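Local atomic coordinates of UPF0255 protein frsA (Vibrio vulnificus, PDB entry 4I4C), a protein that probably hydrolyses carboxylic esters and belongs to the FrsA family of alpha/beta-hydrolase proteins. Residues W210-R214 with D215-K219. Numbering follows the deposited sequence.
Sequences WRLFR and DHLAK
R214 and D215 are neighbours on helix 210-217, and their side chains run side by side to a salt bridge. R214 starts at CB, which packs, within its own segment, over the rim of one face of the W210 ring. With CG anti to the backbone N (chi1 -164°), CG and CD each pass OD1 of D215 at 4.0 Å. The chain then bends at chi3 (59°), and this turns the guanidinium back beside the carboxylate. R214 NE donates to D215 OD1 at 2.9 Å, from above the carboxylate plane. R214 NH2 donates to D215 OD2 at 3.0 Å, nearly straight and on the syn side. A weak second bond joins NH2 to OD1. The remaining nitrogen, NH1, makes a salt bridge with E123 on helix 121-136. R211 runs alongside D215 in the same direction, next to R214, with its CD 3.6 Å from D215 OD2. Its charge attracts the carboxylate without a hydrogen bond.

The backbone changes pitch here. D215 N bonds to R211 O, as in a regular alpha helix. L217 N reaches L212 O at 3.1 Å and A218 N reaches F213 O at 2.8 Å, both five residues back, in a pi-type turn. In this turn A218 CB lies over the centre of the F213 ring, a CH-pi contact 4.0 Å from the centroid. L217 CD1 meets L212 CG, and both leucines face the sheet at M224.

The helix links strands 193-199 and 223-226 in a beta-alpha-beta unit, and L212 also lines the pocket of the bound polyether. One side of the helix is apolar, on the sheet. On the charged side, R214 ties it to helix 121-136, and the guanidinium groups of R211 and R214 would probably keep D215 ionised, its carboxylate balancing their charge.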
loop_
_atom_site.group_PDB
_atom_site.type_symbol
_atom_site.label_atom_id
_atom_site.label_comp_id
_atom_site.label_asym_id
_atom_site.label_seq_id
_atom_site.Cartn_x
_atom_site.Cartn_y
_atom_site.Cartn_z
ATOM N N TRP A 210 -3.546 -9.572 -3.190
ATOM C CA TRP A 210 -4.105 -10.784 -3.766
ATOM C C TRP A 210 -5.236 -11.401 -2.937
ATOM O O TRP A 210 -6.231 -11.845 -3.492
ATOM C CB TRP A 210 -3.011 -11.835 -4.015
ATOM C CG TRP A 210 -3.602 -13.167 -4.310
ATOM C CD1 TRP A 210 -3.592 -14.267 -3.506
ATOM C CD2 TRP A 210 -4.334 -13.532 -5.484
ATOM N NE1 TRP A 210 -4.260 -15.304 -4.116
ATOM C CE2 TRP A 210 -4.728 -14.877 -5.330
ATOM C CE3 TRP A 210 -4.684 -12.854 -6.656
ATOM C CZ2 TRP A 210 -5.462 -15.555 -6.298
ATOM C CZ3 TRP A 210 -5.419 -13.533 -7.621
ATOM C CH2 TRP A 210 -5.798 -14.866 -7.434
ATOM N N ARG A 211 -5.102 -11.410 -1.614
ATOM C CA ARG A 211 -6.137 -12.007 -0.765
ATOM C C ARG A 211 -7.411 -11.159 -0.689
ATOM O O ARG A 211 -8.483 -11.658 -0.329
ATOM C CB ARG A 211 -5.589 -12.307 0.636
ATOM C CG ARG A 211 -4.403 -13.270 0.614
ATOM C CD ARG A 211 -4.468 -14.333 1.714
ATOM N NE ARG A 211 -3.497 -15.405 1.463
ATOM C CZ ARG A 211 -3.265 -16.436 2.277
ATOM N NH1 ARG A 211 -3.934 -16.551 3.420
ATOM N NH2 ARG A 211 -2.357 -17.352 1.947
ATOM N N LEU A 212 -7.296 -9.877 -1.017
ATOM C CA LEU A 212 -8.486 -9.024 -1.078
ATOM C C LEU A 212 -9.412 -9.579 -2.153
ATOM O O LEU A 212 -10.613 -9.739 -1.928
ATOM C CB LEU A 212 -8.112 -7.585 -1.405
ATOM C CG LEU A 212 -9.283 -6.637 -1.595
ATOM C CD1 LEU A 212 -10.169 -6.683 -0.352
ATOM C CD2 LEU A 212 -8.730 -5.240 -1.843
ATOM N N PHE A 213 -8.835 -9.881 -3.314
ATOM C CA PHE A 213 -9.571 -10.513 -4.415
ATOM C C PHE A 213 -9.931 -11.971 -4.109
ATOM O O PHE A 213 -11.088 -12.355 -4.217
ATOM C CB PHE A 213 -8.761 -10.439 -5.721
ATOM C CG PHE A 213 -9.361 -11.227 -6.864
ATOM C CD1 PHE A 213 -10.447 -10.731 -7.573
ATOM C CD2 PHE A 213 -8.834 -12.450 -7.239
ATOM C CE1 PHE A 213 -10.991 -11.446 -8.627
ATOM C CE2 PHE A 213 -9.380 -13.168 -8.294
ATOM C CZ PHE A 213 -10.456 -12.662 -8.984
ATOM N N ARG A 214 -8.949 -12.784 -3.728
ATOM C CA ARG A 214 -9.174 -14.232 -3.591
ATOM C C ARG A 214 -10.206 -14.595 -2.523
ATOM O O ARG A 214 -11.056 -15.452 -2.739
ATOM C CB ARG A 214 -7.864 -14.977 -3.299
ATOM C CG ARG A 214 -7.938 -16.485 -3.525
ATOM C CD ARG A 214 -6.745 -17.194 -2.843
ATOM N NE ARG A 214 -6.736 -16.925 -1.405
ATOM C CZ ARG A 214 -5.831 -17.380 -0.543
ATOM N NH1 ARG A 214 -4.821 -18.148 -0.951
ATOM N NH2 ARG A 214 -5.945 -17.062 0.737
ATOM N N ASP A 215 -10.131 -13.930 -1.378
ATOM C CA ASP A 215 -10.918 -14.334 -0.224
ATOM C C ASP A 215 -12.180 -13.501 -0.016
ATOM O O ASP A 215 -12.996 -13.826 0.849
ATOM C CB ASP A 215 -10.057 -14.277 1.038
ATOM C CG ASP A 215 -8.952 -15.334 1.044
ATOM O OD1 ASP A 215 -9.050 -16.319 0.284
ATOM O OD2 ASP A 215 -7.987 -15.183 1.817
ATOM N N HIS A 216 -12.340 -12.434 -0.797
ATOM C CA HIS A 216 -13.451 -11.508 -0.599
ATOM C C HIS A 216 -14.183 -11.098 -1.882
ATOM O O HIS A 216 -15.343 -11.458 -2.079
ATOM C CB HIS A 216 -12.989 -10.279 0.189
ATOM C CG HIS A 216 -12.481 -10.607 1.560
ATOM N ND1 HIS A 216 -11.242 -11.172 1.777
ATOM C CD2 HIS A 216 -13.048 -10.467 2.781
ATOM C CE1 HIS A 216 -11.067 -11.362 3.071
ATOM N NE2 HIS A 216 -12.147 -10.941 3.704
ATOM N N LEU A 217 -13.517 -10.346 -2.748
ATOM C CA LEU A 217 -14.168 -9.847 -3.952
ATOM C C LEU A 217 -14.594 -10.965 -4.912
ATOM O O LEU A 217 -15.658 -10.887 -5.533
ATOM C CB LEU A 217 -13.265 -8.847 -4.665
ATOM C CG LEU A 217 -12.872 -7.611 -3.860
ATOM C CD1 LEU A 217 -11.781 -6.834 -4.586
ATOM C CD2 LEU A 217 -14.078 -6.741 -3.625
ATOM N N ALA A 218 -13.776 -12.006 -5.029
ATOM C CA ALA A 218 -14.002 -13.028 -6.051
ATOM C C ALA A 218 -15.264 -13.829 -5.786
ATOM O O ALA A 218 -15.875 -14.348 -6.718
ATOM C CB ALA A 218 -12.804 -13.975 -6.164
ATOM N N LYS A 219 -15.639 -13.938 -4.513
ATOM C CA LYS A 219 -16.806 -14.714 -4.113
ATOM C C LYS A 219 -18.094 -14.049 -4.584
ATOM O O LYS A 219 -19.160 -14.662 -4.581
ATOM C CB LYS A 219 -16.793 -14.953 -2.598
ATOM C CG LYS A 219 -15.688 -15.937 -2.191
ATOM C CD LYS A 219 -15.546 -16.125 -0.687
ATOM C CE LYS A 219 -14.516 -17.213 -0.395
ATOM N NZ LYS A 219 -13.985 -17.172 0.998
#